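PDB 7BR2: lipolytic enzyme, G-D-S-L family from Bacteroides thetaiotaomicron, which metabolizes the drug diltiazem in the gut, acting as a serine esterase of the SGNH/GDSL hydrolase family. Local coordinates for residues K17-D31 with M50-D62. Residues are numbered along the deposited sequence; the frame is centred on the assembly and turned at random.
Sequences KEGDRAVFLGNSITD and MPIRVFNGGIGGD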
loop_
_atom_site.group_PDB
_atom_site.type_symbol
_atom_site.label_atom_id
_atom_site.label_comp_id
_atom_site.label_asym_id
_atom_site.label_seq_id
_atom_site.Cartn_x
_atom_site.Cartn_y
_atom_site.Cartn_z
ATOM N N LYS A 17 -5.617 10.551 10.278
ATOM C CA LYS A 17 -5.773 10.664 11.732
ATOM C C LYS A 17 -6.948 9.793 12.184
ATOM O O LYS A 17 -7.663 9.215 11.362
ATOM C CB LYS A 17 -5.969 12.119 12.183
ATOM C CG LYS A 17 -7.311 12.714 11.791
ATOM C CD LYS A 17 -7.438 14.178 12.258
ATOM C CE LYS A 17 -8.776 14.823 11.835
ATOM N NZ LYS A 17 -9.979 14.217 12.501
ATOM N N GLU A 18 -7.142 9.693 13.504
ATOM C CA GLU A 18 -8.136 8.774 14.056
ATOM C C GLU A 18 -9.501 8.986 13.419
ATOM O O GLU A 18 -9.953 10.117 13.260
ATOM C CB GLU A 18 -8.236 8.932 15.573
ATOM C CG GLU A 18 -9.255 7.985 16.232
ATOM C CD GLU A 18 -10.644 8.596 16.464
ATOM O OE1 GLU A 18 -11.655 7.855 16.394
ATOM O OE2 GLU A 18 -10.735 9.819 16.690
ATOM N N GLY A 19 -10.135 7.888 13.009
ATOM C CA GLY A 19 -11.466 7.960 12.449
ATOM C C GLY A 19 -11.550 8.246 10.963
ATOM O O GLY A 19 -12.664 8.327 10.430
ATOM N N ASP A 20 -10.421 8.420 10.281
ATOM C CA ASP A 20 -10.434 8.701 8.851
ATOM C C ASP A 20 -10.986 7.506 8.072
ATOM O O ASP A 20 -10.924 6.355 8.510
ATOM C CB ASP A 20 -9.022 9.046 8.367
ATOM C CG ASP A 20 -8.779 10.551 8.258
ATOM O OD1 ASP A 20 -9.755 11.315 8.081
ATOM O OD2 ASP A 20 -7.604 10.972 8.397
ATOM N N ARG A 21 -11.585 7.810 6.933
ATOM C CA ARG A 21 -12.033 6.826 5.956
ATOM C C ARG A 21 -11.353 7.201 4.641
ATOM O O ARG A 21 -11.801 8.116 3.942
ATOM C CB ARG A 21 -13.556 6.824 5.855
ATOM C CG ARG A 21 -14.255 6.535 7.190
ATOM C CD ARG A 21 -15.750 6.834 7.135
ATOM N NE ARG A 21 -16.473 5.963 6.198
ATOM C CZ ARG A 21 -16.774 4.683 6.427
ATOM N NH1 ARG A 21 -16.403 4.083 7.561
ATOM N NH2 ARG A 21 -17.439 3.994 5.512
ATOM N N ALA A 22 -10.235 6.551 4.343
ATOM C CA ALA A 22 -9.408 6.873 3.186
ATOM C C ALA A 22 -9.753 5.926 2.045
ATOM O O ALA A 22 -9.449 4.732 2.115
ATOM C CB ALA A 22 -7.930 6.772 3.551
ATOM N N VAL A 23 -10.366 6.455 0.982
ATOM C CA VAL A 23 -10.760 5.659 -0.177
ATOM C C VAL A 23 -9.772 5.920 -1.301
ATOM O O VAL A 23 -9.530 7.080 -1.664
ATOM C CB VAL A 23 -12.190 5.990 -0.628
ATOM C CG1 VAL A 23 -12.559 5.152 -1.851
ATOM C CG2 VAL A 23 -13.196 5.780 0.515
ATOM N N PHE A 24 -9.213 4.839 -1.869
ATOM C CA PHE A 24 -8.263 4.913 -2.983
ATOM C C PHE A 24 -8.985 4.551 -4.275
ATOM O O PHE A 24 -9.169 3.372 -4.581
ATOM C CB PHE A 24 -7.084 3.975 -2.750
ATOM C CG PHE A 24 -6.138 4.446 -1.693
ATOM C CD1 PHE A 24 -6.364 4.143 -0.359
ATOM C CD2 PHE A 24 -5.016 5.190 -2.029
ATOM C CE1 PHE A 24 -5.485 4.581 0.639
ATOM C CE2 PHE A 24 -4.135 5.621 -1.057
ATOM C CZ PHE A 24 -4.372 5.321 0.287
ATOM N N LEU A 25 -9.371 5.566 -5.042
ATOM C CA LEU A 25 -10.091 5.346 -6.285
ATOM C C LEU A 25 -9.108 5.080 -7.427
ATOM O O LEU A 25 -8.171 5.864 -7.647
ATOM C CB LEU A 25 -10.968 6.562 -6.591
ATOM C CG LEU A 25 -11.497 6.753 -8.013
ATOM C CD1 LEU A 25 -12.353 5.579 -8.433
ATOM C CD2 LEU A 25 -12.299 8.030 -8.059
ATOM N N GLY A 26 -9.315 3.991 -8.163
ATOM C CA GLY A 26 -8.337 3.706 -9.200
ATOM C C GLY A 26 -8.796 2.655 -10.184
ATOM O O GLY A 26 -9.979 2.315 -10.261
ATOM N N ASN A 27 -7.827 2.145 -10.955
ATOM C CA ASN A 27 -8.125 1.112 -11.939
ATOM C C ASN A 27 -7.626 -0.251 -11.478
ATOM O O ASN A 27 -7.693 -0.563 -10.279
ATOM C CB ASN A 27 -7.535 1.472 -13.313
ATOM C CG ASN A 27 -6.039 1.782 -13.270
ATOM O OD1 ASN A 27 -5.314 1.331 -12.370
ATOM N ND2 ASN A 27 -5.570 2.536 -14.268
ATOM N N SER A 28 -7.145 -1.087 -12.413
ATOM C CA SER A 28 -6.764 -2.439 -12.019
ATOM C C SER A 28 -5.569 -2.439 -11.090
ATOM O O SER A 28 -5.430 -3.352 -10.272
ATOM C CB SER A 28 -6.460 -3.321 -13.226
ATOM O OG SER A 28 -5.616 -2.668 -14.151
ATOM N N ILE A 29 -4.685 -1.453 -11.209
ATOM C CA ILE A 29 -3.548 -1.397 -10.296
ATOM C C ILE A 29 -4.039 -1.271 -8.857
ATOM O O ILE A 29 -3.552 -1.961 -7.953
ATOM C CB ILE A 29 -2.610 -0.245 -10.704
ATOM C CG1 ILE A 29 -2.041 -0.545 -12.100
ATOM C CG2 ILE A 29 -1.521 -0.053 -9.660
ATOM C CD1 ILE A 29 -1.555 0.669 -12.865
ATOM N N THR A 30 -5.064 -0.438 -8.647
ATOM C CA THR A 30 -5.722 -0.322 -7.349
ATOM C C THR A 30 -6.582 -1.547 -7.049
ATOM O O THR A 30 -6.502 -2.126 -5.959
ATOM C CB THR A 30 -6.585 0.935 -7.342
ATOM O OG1 THR A 30 -5.756 2.078 -7.571
ATOM C CG2 THR A 30 -7.351 1.073 -6.029
ATOM N N ASP A 31 -7.420 -1.941 -8.007
ATOM C CA ASP A 31 -8.381 -3.021 -7.806
ATOM C C ASP A 31 -7.697 -4.302 -7.350
ATOM O O ASP A 31 -8.004 -4.843 -6.281
ATOM C CB ASP A 31 -9.161 -3.229 -9.109
ATOM C CG ASP A 31 -10.261 -4.282 -8.998
ATOM O OD1 ASP A 31 -10.478 -4.843 -7.907
ATOM O OD2 ASP A 31 -10.955 -4.491 -10.018
ATOM N N MET A 50 -4.568 4.487 16.925
ATOM C CA MET A 50 -5.201 5.482 16.064
ATOM C C MET A 50 -5.930 4.763 14.930
ATOM O O MET A 50 -5.448 4.729 13.789
ATOM C CB MET A 50 -4.164 6.462 15.518
ATOM C CG MET A 50 -4.760 7.709 14.934
ATOM S SD MET A 50 -3.569 8.680 13.999
ATOM C CE MET A 50 -3.131 7.541 12.698
ATOM N N PRO A 51 -7.091 4.161 15.210
ATOM C CA PRO A 51 -7.759 3.359 14.174
ATOM C C PRO A 51 -8.236 4.221 13.020
ATOM O O PRO A 51 -8.775 5.314 13.210
ATOM C CB PRO A 51 -8.940 2.715 14.911
ATOM C CG PRO A 51 -9.190 3.592 16.072
ATOM C CD PRO A 51 -7.835 4.140 16.482
ATOM N N ILE A 52 -8.020 3.708 11.813
ATOM C CA ILE A 52 -8.503 4.302 10.585
ATOM C C ILE A 52 -9.126 3.186 9.750
ATOM O O ILE A 52 -9.048 2.007 10.101
ATOM C CB ILE A 52 -7.377 4.997 9.792
ATOM C CG1 ILE A 52 -6.382 3.946 9.279
ATOM C CG2 ILE A 52 -6.648 5.998 10.683
ATOM C CD1 ILE A 52 -5.516 4.435 8.167
ATOM N N ARG A 53 -9.672 3.567 8.596
ATOM C CA ARG A 53 -10.234 2.618 7.643
ATOM C C ARG A 53 -9.800 3.024 6.248
ATOM O O ARG A 53 -9.959 4.182 5.863
ATOM C CB ARG A 53 -11.763 2.556 7.718
ATOM C CG ARG A 53 -12.254 1.554 8.730
ATOM C CD ARG A 53 -13.752 1.672 8.996
ATOM N NE ARG A 53 -14.111 0.815 10.120
ATOM C CZ ARG A 53 -14.347 -0.487 10.007
ATOM N NH1 ARG A 53 -14.269 -1.084 8.817
ATOM N NH2 ARG A 53 -14.643 -1.192 11.084
ATOM N N VAL A 54 -9.200 2.078 5.531
ATOM C CA VAL A 54 -8.817 2.234 4.136
ATOM C C VAL A 54 -9.762 1.405 3.268
ATOM O O VAL A 54 -10.175 0.306 3.656
ATOM C CB VAL A 54 -7.348 1.818 3.950
ATOM C CG1 VAL A 54 -6.931 1.877 2.487
ATOM C CG2 VAL A 54 -6.477 2.731 4.800
ATOM N N PHE A 55 -10.110 1.940 2.097
ATOM C CA PHE A 55 -11.017 1.291 1.156
ATOM C C PHE A 55 -10.345 1.185 -0.198
ATOM O O PHE A 55 -9.810 2.173 -0.720
ATOM C CB PHE A 55 -12.336 2.069 1.014
ATOM C CG PHE A 55 -13.135 2.142 2.284
ATOM C CD1 PHE A 55 -12.844 3.108 3.251
ATOM C CD2 PHE A 55 -14.171 1.251 2.525
ATOM C CE1 PHE A 55 -13.573 3.179 4.433
ATOM C CE2 PHE A 55 -14.911 1.320 3.702
ATOM C CZ PHE A 55 -14.608 2.288 4.657
ATOM N N ASN A 56 -10.357 -0.015 -0.748
ATOM C CA ASN A 56 -10.049 -0.236 -2.153
ATOM C C ASN A 56 -11.214 0.260 -3.018
ATOM O O ASN A 56 -12.329 -0.260 -2.920
ATOM C CB ASN A 56 -9.806 -1.730 -2.352
ATOM C CG ASN A 56 -9.421 -2.097 -3.774
ATOM O OD1 ASN A 56 -9.562 -1.300 -4.707
ATOM N ND2 ASN A 56 -8.969 -3.341 -3.949
ATOM N N GLY A 57 -10.982 1.270 -3.860
ATOM C CA GLY A 57 -12.008 1.712 -4.790
ATOM C C GLY A 57 -11.518 1.597 -6.218
ATOM O O GLY A 57 -11.730 2.483 -7.050
ATOM N N GLY A 58 -10.791 0.522 -6.494
ATOM C CA GLY A 58 -10.317 0.235 -7.833
ATOM C C GLY A 58 -11.266 -0.740 -8.510
ATOM O O GLY A 58 -11.853 -1.598 -7.855
ATOM N N ILE A 59 -11.429 -0.570 -9.822
ATOM C CA ILE A 59 -12.077 -1.547 -10.688
ATOM C C ILE A 59 -11.220 -1.705 -11.938
ATOM O O ILE A 59 -10.903 -0.715 -12.604
ATOM C CB ILE A 59 -13.511 -1.121 -11.062
ATOM C CG1 ILE A 59 -14.393 -1.037 -9.811
ATOM C CG2 ILE A 59 -14.102 -2.073 -12.077
ATOM C CD1 ILE A 59 -15.852 -0.883 -10.109
ATOM N N GLY A 60 -10.835 -2.940 -12.248
ATOM C CA GLY A 60 -9.986 -3.165 -13.408
ATOM C C GLY A 60 -10.637 -2.683 -14.695
ATOM O O GLY A 60 -11.831 -2.894 -14.929
ATOM N N GLY A 61 -9.825 -2.056 -15.552
ATOM C CA GLY A 61 -10.275 -1.556 -16.828
ATOM C C GLY A 61 -10.775 -0.126 -16.830
ATOM O O GLY A 61 -11.041 0.410 -17.911
ATOM N N ASP A 62 -10.950 0.503 -15.665
ATOM C CA ASP A 62 -11.581 1.821 -15.614
ATOM C C ASP A 62 -10.730 2.912 -16.255
ATOM O O ASP A 62 -9.505 2.942 -16.125
ATOM C CB ASP A 62 -11.882 2.240 -14.168
ATOM C CG ASP A 62 -13.207 1.686 -13.638
ATOM O OD1 ASP A 62 -13.761 0.745 -14.257
ATOM O OD2 ASP A 62 -13.721 2.218 -12.627
HETATM O O HOH W 1 -6.556 4.306 -15.971
#
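Strands 21-26 and 53-58 form the first beta-alpha-beta crossover of the SGNH hydrolase domain, joined through helix 35-46, with strand 53-58 at the edge of the five-stranded parallel sheet. Their axes run 15° apart, and the parallel ladder passes from Arg53 N to Asp20 O through to Ile59 N and Gly26 O. On one face the Phe55 ring lies between Val23 and Arg21: Val23 CG2 packs on Phe55 CD1 at 3.8 Å, while Phe55 CZ sits over a face of the Arg21 guanidinium, 3.4 Å from Arg21 NH2. The guanidinium and ring planes are inclined by 57°, which rules out a flat stack, and Arg21 NH2 is hydrogen-bonded to Lys78 O. On the opposite face, the Val54 methyl CG1 lies at the edge of the Phe24 ring, 3.6 Å from Phe24 CE1, and Trp40 of the crossover helix packs against Val54.

At the C-terminal ends of the strands, helix 28-32 is tied through Asp31 to strand 53-58 and the loop after it. The Asn56 side chain, swung away from its own N (chi1 -178°), brings its amide to the helix, where ND2 meets Asp31 O at 2.9 Å, the acceptor lying in its amide plane, while OD1 accepts from Gly58 N in an Asx turn. With an alanine here, Asp31 O is likely to lose this donor and Gly58 N its side-chain acceptor, leaving the helix less firmly tied to the edge strand. Asp31 OD2 receives Gly60 N on its anti lone pair at 2.7 Å, and OD1 forms a salt bridge with Arg364. Gly58 fits tightly here, since a CB would clash with Asp31 N and Thr30 CB. Asn27 caps the helix, its OD1 accepting from Ile29 N. Ser28, whose OG bonds His207 NE2, follows directly, consistent with the nucleophile placement of the GDSL motif at the first strand's C-terminal end.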